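Local structure of molybdopterin biosynthesis moeA protein (Pyrococcus horikoshii, 1WU2) at residues 192-197 with 208-213; 188-193 with 233-238; 77-82 with 127-132. The protein probably takes part in molybdenum cofactor biosynthesis, helping to insert molybdenum into molybdopterin as its MoeA relatives do. All blocks are in the same frame, centred on the assembly; numbering follows the deposited sequence.

Interaction 1. Residues 192-197 with 208-213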
loop_
_atom_site.group_PDB
_atom_site.type_symbol
_atom_site.label_atom_id
_atom_site.label_comp_id
_atom_site.label_asym_id
_atom_site.label_seq_id
_atom_site.Cartn_x
_atom_site.Cartn_y
_atom_site.Cartn_z
ATOM N N SER A 192 10.857 -29.702 14.935
ATOM C CA SER A 192 10.385 -31.071 14.684
ATOM C C SER A 192 8.886 -31.177 14.951
ATOM O O SER A 192 8.198 -32.040 14.405
ATOM C CB SER A 192 11.126 -32.074 15.572
ATOM O OG SER A 192 12.491 -31.734 15.722
ATOM N N GLU A 193 8.414 -30.311 15.842
ATOM C CA GLU A 193 6.990 -30.064 16.080
ATOM C C GLU A 193 6.190 -29.706 14.822
ATOM O O GLU A 193 5.026 -30.081 14.700
ATOM C CB GLU A 193 6.830 -28.925 17.100
ATOM C CG GLU A 193 7.909 -27.846 17.008
ATOM C CD GLU A 193 7.444 -26.474 17.447
ATOM O OE1 GLU A 193 6.334 -26.355 18.014
ATOM O OE2 GLU A 193 8.206 -25.505 17.224
ATOM N N LEU A 194 6.812 -28.980 13.897
ATOM C CA LEU A 194 6.094 -28.398 12.759
ATOM C C LEU A 194 5.677 -29.411 11.685
ATOM O O LEU A 194 6.382 -30.383 11.419
ATOM C CB LEU A 194 6.920 -27.267 12.139
ATOM C CG LEU A 194 7.120 -26.079 13.091
ATOM C CD1 LEU A 194 8.333 -25.266 12.705
ATOM C CD2 LEU A 194 5.878 -25.195 13.132
ATOM N N ILE A 195 4.520 -29.150 11.079
ATOM C CA ILE A 195 3.905 -30.028 10.083
ATOM C C ILE A 195 3.202 -29.177 9.015
ATOM O O ILE A 195 2.717 -28.090 9.310
ATOM C CB ILE A 195 2.913 -31.011 10.787
ATOM C CG1 ILE A 195 2.755 -32.313 9.990
ATOM C CG2 ILE A 195 1.551 -30.356 11.044
ATOM C CD1 ILE A 195 3.157 -33.545 10.772
ATOM N N GLU A 196 3.144 -29.665 7.780
ATOM C CA GLU A 196 2.641 -28.856 6.664
ATOM C C GLU A 196 1.115 -28.733 6.623
ATOM O O GLU A 196 0.592 -27.699 6.203
ATOM C CB GLU A 196 3.174 -29.384 5.322
ATOM C CG GLU A 196 2.529 -30.674 4.830
ATOM C CD GLU A 196 3.423 -31.453 3.879
ATOM O OE1 GLU A 196 3.789 -32.604 4.209
ATOM O OE2 GLU A 196 3.761 -30.914 2.801
ATOM N N GLU A 197 0.411 -29.775 7.067
ATOM C CA GLU A 197 -1.050 -29.841 6.953
ATOM C C GLU A 197 -1.737 -30.143 8.288
ATOM O O GLU A 197 -1.221 -30.928 9.084
ATOM C CB GLU A 197 -1.437 -30.933 5.951
ATOM C CG GLU A 197 -2.084 -30.415 4.679
ATOM C CD GLU A 197 -2.209 -31.492 3.619
ATOM O OE1 GLU A 197 -3.343 -31.752 3.164
ATOM O OE2 GLU A 197 -1.169 -32.072 3.237
ATOM N N ILE A 208 1.965 -28.944 15.366
ATOM C CA ILE A 208 1.233 -27.738 14.983
ATOM C C ILE A 208 1.550 -27.361 13.536
ATOM O O ILE A 208 2.661 -27.580 13.055
ATOM C CB ILE A 208 1.549 -26.571 15.958
ATOM C CG1 ILE A 208 2.949 -25.992 15.699
ATOM C CG2 ILE A 208 1.403 -27.046 17.406
ATOM C CD1 ILE A 208 3.447 -25.034 16.769
ATOM N N VAL A 209 0.563 -26.792 12.849
ATOM C CA VAL A 209 0.694 -26.459 11.437
ATOM C C VAL A 209 1.652 -25.287 11.243
ATOM O O VAL A 209 1.610 -24.304 11.983
ATOM C CB VAL A 209 -0.680 -26.136 10.799
ATOM C CG1 VAL A 209 -0.522 -25.573 9.387
ATOM C CG2 VAL A 209 -1.550 -27.384 10.774
ATOM N N GLU A 210 2.505 -25.406 10.231
ATOM C CA GLU A 210 3.508 -24.402 9.926
ATOM C C GLU A 210 2.831 -23.251 9.194
ATOM O O GLU A 210 2.039 -23.466 8.275
ATOM C CB GLU A 210 4.621 -25.008 9.070
ATOM C CG GLU A 210 5.945 -24.270 9.155
ATOM C CD GLU A 210 5.926 -22.941 8.427
ATOM O OE1 GLU A 210 5.369 -22.879 7.313
ATOM O OE2 GLU A 210 6.463 -21.958 8.973
ATOM N N THR A 211 3.164 -22.033 9.602
ATOM C CA THR A 211 2.451 -20.839 9.160
ATOM C C THR A 211 3.375 -19.657 8.815
ATOM O O THR A 211 3.047 -18.849 7.948
ATOM C CB THR A 211 1.417 -20.464 10.260
ATOM O OG1 THR A 211 0.167 -21.113 9.979
ATOM C CG2 THR A 211 1.067 -18.994 10.258
ATOM N N ASN A 212 4.520 -19.563 9.482
ATOM C CA ASN A 212 5.434 -18.440 9.294
ATOM C C ASN A 212 6.102 -18.375 7.930
ATOM O O ASN A 212 6.516 -17.302 7.502
ATOM C CB ASN A 212 6.521 -18.452 10.368
ATOM C CG ASN A 212 5.979 -18.127 11.739
ATOM O OD1 ASN A 212 4.879 -17.583 11.879
ATOM N ND2 ASN A 212 6.745 -18.462 12.765
ATOM N N SER A 213 6.210 -19.514 7.254
ATOM C CA SER A 213 6.877 -19.555 5.962
ATOM C C SER A 213 6.092 -18.743 4.943
ATOM O O SER A 213 6.623 -17.809 4.347
ATOM C CB SER A 213 7.031 -20.990 5.464
ATOM O OG SER A 213 7.776 -21.000 4.261
#
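Leu194 and Ile208 face each other in a short parallel strand pair, with CD2 of Leu194 lying 4.0 Å from CG1 of Ile208 on one side of the two-stranded sheet. Ile208 holds CG1 between its own backbone N and carbonyl carbon (chi1 75°), and from there the chain runs on until its CD1 comes 3.4 Å from OE1 of Glu193. This side is the firm one: Leu194 also leans on Ile189 and Val232 of the neighbouring larger sheet, and its CD2 reaches CG of Glu210.

The backbone of Ile195 is gripped at both ends. Its N donates to Ile208 O at 3.1 Å, and its O receives Glu210 N at 2.8 Å. A weaker bond from Ile208 N to Glu193 O starts the ladder, which joins the two strands of a small beta-alpha-beta unit: strand 194-195, helix 200-204, strand 208-209.

The contact thins out past Ile195 and Val209, whose CG2 atoms are 4.3 Å apart. Glu196 and Glu197 are exposed to solvent, and their side chains leave the backbone away from strand 208-209. This looser end is partly covered by Lys170 of the second subunit, which bonds to Glu196 O and Glu210 O.

Just past strand 208-209, the Glu210 chain bends at chi2 toward the start of helix 212-222, OE2 of Glu210 taking Ser213 N at 3.0 Å on the syn lone pair. Backbone amides thus carry the pairing itself, while side-chain chemistry ties the turn after the strand to the helix start.

Interaction 2. Residues 188-193 with 233-238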
loop_
_atom_site.group_PDB
_atom_site.type_symbol
_atom_site.label_atom_id
_atom_site.label_comp_id
_atom_site.label_asym_id
_atom_site.label_seq_id
_atom_site.Cartn_x
_atom_site.Cartn_y
_atom_site.Cartn_z
ATOM N N ILE A 188 14.378 -20.087 6.381
ATOM C CA ILE A 188 14.528 -21.409 6.986
ATOM C C ILE A 188 13.579 -21.524 8.164
ATOM O O ILE A 188 13.672 -20.743 9.097
ATOM C CB ILE A 188 15.960 -21.614 7.522
ATOM C CG1 ILE A 188 17.005 -21.390 6.433
ATOM C CG2 ILE A 188 16.107 -23.013 8.101
ATOM C CD1 ILE A 188 18.420 -21.269 6.982
ATOM N N ILE A 189 12.677 -22.499 8.132
ATOM C CA ILE A 189 11.836 -22.791 9.287
ATOM C C ILE A 189 12.494 -23.932 10.066
ATOM O O ILE A 189 13.111 -24.812 9.472
ATOM C CB ILE A 189 10.391 -23.152 8.851
ATOM C CG1 ILE A 189 9.578 -21.910 8.440
ATOM C CG2 ILE A 189 9.635 -23.806 9.989
ATOM C CD1 ILE A 189 10.323 -20.824 7.705
ATOM N N THR A 190 12.381 -23.901 11.393
ATOM C CA THR A 190 12.981 -24.923 12.259
ATOM C C THR A 190 11.970 -25.405 13.298
ATOM O O THR A 190 11.201 -24.608 13.837
ATOM C CB THR A 190 14.263 -24.358 12.944
ATOM O OG1 THR A 190 15.429 -24.743 12.202
ATOM C CG2 THR A 190 14.509 -24.961 14.327
ATOM N N GLY A 191 11.988 -26.710 13.578
ATOM C CA GLY A 191 11.093 -27.316 14.553
ATOM C C GLY A 191 10.580 -28.679 14.123
ATOM O O GLY A 191 9.940 -28.797 13.078
ATOM N N SER A 192 10.857 -29.702 14.935
ATOM C CA SER A 192 10.385 -31.071 14.684
ATOM C C SER A 192 8.886 -31.177 14.951
ATOM O O SER A 192 8.198 -32.040 14.405
ATOM C CB SER A 192 11.126 -32.074 15.572
ATOM O OG SER A 192 12.491 -31.734 15.722
ATOM N N GLU A 193 8.414 -30.311 15.842
ATOM C CA GLU A 193 6.990 -30.064 16.080
ATOM C C GLU A 193 6.190 -29.706 14.822
ATOM O O GLU A 193 5.026 -30.081 14.700
ATOM C CB GLU A 193 6.830 -28.925 17.100
ATOM C CG GLU A 193 7.909 -27.846 17.008
ATOM C CD GLU A 193 7.444 -26.474 17.447
ATOM O OE1 GLU A 193 6.334 -26.355 18.014
ATOM O OE2 GLU A 193 8.206 -25.505 17.224
ATOM N N LEU A 233 12.820 -27.659 8.562
ATOM C CA LEU A 233 13.907 -28.551 8.959
ATOM C C LEU A 233 13.654 -29.081 10.372
ATOM O O LEU A 233 13.004 -28.410 11.169
ATOM C CB LEU A 233 15.238 -27.796 8.939
ATOM C CG LEU A 233 16.029 -27.718 7.628
ATOM C CD1 LEU A 233 15.135 -27.555 6.403
ATOM C CD2 LEU A 233 17.025 -26.573 7.711
ATOM N N PRO A 234 14.167 -30.268 10.696
ATOM C CA PRO A 234 14.075 -30.774 12.072
ATOM C C PRO A 234 15.105 -30.115 12.990
ATOM O O PRO A 234 16.064 -29.510 12.503
ATOM C CB PRO A 234 14.364 -32.278 11.929
ATOM C CG PRO A 234 14.609 -32.530 10.463
ATOM C CD PRO A 234 14.872 -31.213 9.813
ATOM N N ASP A 235 14.894 -30.228 14.298
ATOM C CA ASP A 235 15.865 -29.770 15.289
ATOM C C ASP A 235 17.069 -30.714 15.278
ATOM O O ASP A 235 17.080 -31.739 15.962
ATOM C CB ASP A 235 15.236 -29.716 16.687
ATOM C CG ASP A 235 14.198 -28.610 16.822
ATOM O OD1 ASP A 235 13.091 -28.886 17.341
ATOM O OD2 ASP A 235 14.402 -27.434 16.444
ATOM N N ASP A 236 18.073 -30.358 14.481
ATOM C CA ASP A 236 19.252 -31.193 14.276
ATOM C C ASP A 236 20.411 -30.311 13.813
ATOM O O ASP A 236 20.353 -29.738 12.730
ATOM C CB ASP A 236 18.952 -32.272 13.233
ATOM C CG ASP A 236 20.052 -33.310 13.130
ATOM O OD1 ASP A 236 21.102 -33.013 12.519
ATOM O OD2 ASP A 236 19.952 -34.454 13.626
ATOM N N GLU A 237 21.459 -30.216 14.632
ATOM C CA GLU A 237 22.570 -29.287 14.387
ATOM C C GLU A 237 23.220 -29.447 13.008
ATOM O O GLU A 237 23.550 -28.454 12.359
ATOM C CB GLU A 237 23.637 -29.431 15.479
ATOM C CG GLU A 237 24.689 -28.328 15.476
ATOM C CD GLU A 237 25.834 -28.602 16.434
ATOM O OE1 GLU A 237 27.006 -28.467 16.016
ATOM O OE2 GLU A 237 25.562 -28.950 17.603
ATOM N N SER A 238 23.407 -30.690 12.570
ATOM C CA SER A 238 24.046 -30.967 11.282
ATOM C C SER A 238 23.238 -30.413 10.108
ATOM O O SER A 238 23.790 -29.785 9.203
ATOM C CB SER A 238 24.252 -32.473 11.097
ATOM O OG SER A 238 25.134 -32.730 10.018
#
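Leu233 lays its CD2 methyl across CG2 of Ile188, 3.7 Å away, the two side chains crossing at a slant on the buried side of the strand pair. Ile188 also packs on Thr243 and Lys246 of helix 243-249, and Leu233 on Ile239 and Ile240, so the pair belongs to the layer between sheet and helices.

Two backbone bonds flank Leu233: its N donates to Ile189 O at 3.0 Å, and its O receives Gly191 N at 3.1 Å. At the backbone angles of Gly191 any CB would be pushed against the preceding carbonyl O, which suits a residue lacking a side chain.

Beyond the strands, Ser192 and Asp235 clasp each other. OG of Ser192 swings beside its own backbone N (chi1 -38°) and accepts a nearly straight bond from Asp235 N at 3.2 Å. OD1 of Asp235 draws weak bonds from Ser192 OG and Ser192 N, while OD2 of Asp235 lies 3.3 Å from CG2 of Thr190. Replacing Ser192 by alanine removes OG, which would probably leave the Asp235 amide without this acceptor and its carboxylate freer to turn.

Ala87 of the second subunit packs on Ser192 and Asp235. Strands 184-190 and 226-233 are adjacent and parallel, joined through helix 212-222 in a beta-alpha-beta connection, and loops at such C-terminal strand ends often hold binding sites, consistent with a probable molybdopterin-binding domain.

Interaction 3. Residues 77-82 with 127-132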
loop_
_atom_site.group_PDB
_atom_site.type_symbol
_atom_site.label_atom_id
_atom_site.label_comp_id
_atom_site.label_asym_id
_atom_site.label_seq_id
_atom_site.Cartn_x
_atom_site.Cartn_y
_atom_site.Cartn_z
ATOM N N ILE A 77 -8.101 50.018 -25.912
ATOM C CA ILE A 77 -6.924 49.946 -26.774
ATOM C C ILE A 77 -7.296 49.142 -28.017
ATOM O O ILE A 77 -7.824 48.034 -27.910
ATOM C CB ILE A 77 -5.710 49.315 -26.025
ATOM C CG1 ILE A 77 -4.907 50.398 -25.295
ATOM C CG2 ILE A 77 -4.782 48.559 -26.984
ATOM C CD1 ILE A 77 -5.578 50.930 -24.052
ATOM N N GLU A 78 -7.026 49.711 -29.189
ATOM C CA GLU A 78 -7.311 49.048 -30.455
ATOM C C GLU A 78 -6.068 48.317 -30.955
ATOM O O GLU A 78 -4.966 48.864 -30.929
ATOM C CB GLU A 78 -7.776 50.069 -31.497
ATOM C CG GLU A 78 -8.436 49.450 -32.719
ATOM C CD GLU A 78 -8.655 50.452 -33.837
ATOM O OE1 GLU A 78 -7.743 50.616 -34.674
ATOM O OE2 GLU A 78 -9.739 51.072 -33.882
ATOM N N LEU A 79 -6.255 47.073 -31.390
ATOM C CA LEU A 79 -5.210 46.303 -32.061
ATOM C C LEU A 79 -5.706 45.874 -33.441
ATOM O O LEU A 79 -6.906 45.873 -33.702
ATOM C CB LEU A 79 -4.820 45.074 -31.234
ATOM C CG LEU A 79 -4.465 45.312 -29.764
ATOM C CD1 LEU A 79 -4.337 43.987 -29.030
ATOM C CD2 LEU A 79 -3.182 46.127 -29.630
ATOM N N THR A 80 -4.775 45.510 -34.319
ATOM C CA THR A 80 -5.103 45.109 -35.683
ATOM C C THR A 80 -4.746 43.637 -35.901
ATOM O O THR A 80 -3.634 43.207 -35.597
ATOM C CB THR A 80 -4.354 46.001 -36.702
ATOM O OG1 THR A 80 -4.477 47.382 -36.334
ATOM C CG2 THR A 80 -5.008 45.930 -38.077
ATOM N N VAL A 81 -5.704 42.876 -36.425
ATOM C CA VAL A 81 -5.522 41.455 -36.699
ATOM C C VAL A 81 -4.910 41.266 -38.091
ATOM O O VAL A 81 -5.596 41.413 -39.108
ATOM C CB VAL A 81 -6.862 40.686 -36.591
ATOM C CG1 VAL A 81 -6.653 39.184 -36.790
ATOM C CG2 VAL A 81 -7.523 40.958 -35.243
ATOM N N ILE A 82 -3.616 40.942 -38.117
ATOM C CA ILE A 82 -2.865 40.734 -39.360
ATOM C C ILE A 82 -2.926 39.294 -39.879
ATOM O O ILE A 82 -2.651 39.049 -41.054
ATOM C CB ILE A 82 -1.379 41.143 -39.172
ATOM C CG1 ILE A 82 -0.648 40.129 -38.267
ATOM C CG2 ILE A 82 -1.289 42.593 -38.674
ATOM C CD1 ILE A 82 0.504 40.690 -37.446
ATOM N N ASP A 127 -11.715 44.046 -38.767
ATOM C CA ASP A 127 -10.333 43.568 -38.657
ATOM C C ASP A 127 -9.654 44.114 -37.395
ATOM O O ASP A 127 -8.444 43.977 -37.226
ATOM C CB ASP A 127 -9.527 43.963 -39.908
ATOM C CG ASP A 127 -9.569 42.899 -41.003
ATOM O OD1 ASP A 127 -9.163 43.210 -42.144
ATOM O OD2 ASP A 127 -9.984 41.731 -40.825
ATOM N N LYS A 128 -10.438 44.721 -36.508
ATOM C CA LYS A 128 -9.923 45.279 -35.263
ATOM C C LYS A 128 -10.495 44.511 -34.073
ATOM O O LYS A 128 -11.607 43.986 -34.142
ATOM C CB LYS A 128 -10.287 46.765 -35.140
ATOM C CG LYS A 128 -10.256 47.559 -36.450
ATOM C CD LYS A 128 -8.834 47.870 -36.897
ATOM C CE LYS A 128 -8.790 48.409 -38.324
ATOM N NZ LYS A 128 -7.995 47.531 -39.234
ATOM N N ILE A 129 -9.716 44.434 -32.996
ATOM C CA ILE A 129 -10.205 43.935 -31.709
ATOM C C ILE A 129 -10.053 45.016 -30.645
ATOM O O ILE A 129 -9.219 45.913 -30.770
ATOM C CB ILE A 129 -9.477 42.635 -31.274
ATOM C CG1 ILE A 129 -7.956 42.814 -31.288
ATOM C CG2 ILE A 129 -9.893 41.470 -32.164
ATOM C CD1 ILE A 129 -7.215 41.780 -30.460
ATOM N N TYR A 130 -10.869 44.924 -29.600
ATOM C CA TYR A 130 -10.866 45.922 -28.535
ATOM C C TYR A 130 -10.719 45.259 -27.173
ATOM O O TYR A 130 -11.496 44.378 -26.807
ATOM C CB TYR A 130 -12.137 46.769 -28.609
ATOM C CG TYR A 130 -12.171 47.624 -29.854
ATOM C CD1 TYR A 130 -12.717 47.140 -31.038
ATOM C CD2 TYR A 130 -11.626 48.904 -29.856
ATOM C CE1 TYR A 130 -12.735 47.912 -32.189
ATOM C CE2 TYR A 130 -11.640 49.686 -31.003
ATOM C CZ TYR A 130 -12.195 49.184 -32.165
ATOM O OH TYR A 130 -12.210 49.952 -33.304
ATOM N N VAL A 131 -9.701 45.694 -26.435
ATOM C CA VAL A 131 -9.396 45.147 -25.121
ATOM C C VAL A 131 -9.730 46.194 -24.054
ATOM O O VAL A 131 -9.262 47.334 -24.110
ATOM C CB VAL A 131 -7.918 44.672 -25.023
ATOM C CG1 VAL A 131 -6.941 45.747 -25.491
ATOM C CG2 VAL A 131 -7.582 44.226 -23.610
ATOM N N LEU A 132 -10.556 45.791 -23.094
ATOM C CA LEU A 132 -11.113 46.696 -22.092
ATOM C C LEU A 132 -10.381 46.616 -20.750
ATOM O O LEU A 132 -10.627 47.432 -19.860
ATOM C CB LEU A 132 -12.598 46.378 -21.885
ATOM C CG LEU A 132 -13.414 46.144 -23.165
ATOM C CD1 LEU A 132 -14.748 45.476 -22.868
ATOM C CD2 LEU A 132 -13.634 47.457 -23.900
#
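Strands 77-82 and 128-131 run antiparallel, their axes 4.9 Å apart at closest and their directions 146° from one another. Ile77 with Val131 and Leu79 with Ile129 form hydrogen-bonded pairs; Glu78 with Tyr130 and Thr80 with Lys128 are the non-hydrogen-bonded pairs between and beyond them. The Leu79-Ile129 pair is the firmer, with Leu79 N to Ile129 O and Ile129 N to Leu79 O both at 3.2 Å, whereas the two bonds between Ile77 and Val131 are weak. At the other end Val81 N meets Asp127 O at 3.1 Å.

On the apolar face, Ile77 and Val131 lie side by side, with CB of Ile77 3.8 Å from CG1 of Val131. Leu79 and Ile129 cross at a slant, CD1 to CD1 at 3.9 Å, and CG2 of Val81 comes in at about a right angle onto CG2 of Ile129. Tyr61 and Ile63 of strand 60-63 join this layer.

The other face is polar. Glu78, with CG anti to the backbone N (chi1 -165°) and the chain extended, runs alongside Tyr130, its CG 3.6 Å from CE2 of the ring. A weak hydrogen bond runs from Tyr130 OH to Glu78 OE2 at 2.8 Å, with carboxylate and ring planes 86° apart. NZ of Lys128 stays by CG2 of Thr80 at 3.6 Å, while CD of Lys128 lies near OE1 of Glu78.

Strand 77-84 is itself flanked by 99-103, and 128-131 by 123-125, so the contact joins neighbouring antiparallel strands inside the six-stranded mixed sheet of the MoeA N-terminal region.

Overall arrangement
From the N terminus, interaction 3 first pairs two strands of the N-terminal region across a 44-residue loop with strands but no helix. It closes before the other two begin, and its centre lies about 84 and 89 Å from the centres of interactions 1 and 2. Interactions 2 and 1 start from overlapping segments, sharing Ser192 and Glu193. The short loop of interaction 1, holding helix 200-204, falls within the longer one of interaction 2, which goes on through helix 212-222 and strand 226-233. Their centres are about 11 Å apart, and the contacts touch where Ile189 packs on Leu194, Glu210 and Ser213, linking the two-stranded sheet to that of strands 184-190 and 226-233; both touch the second subunit.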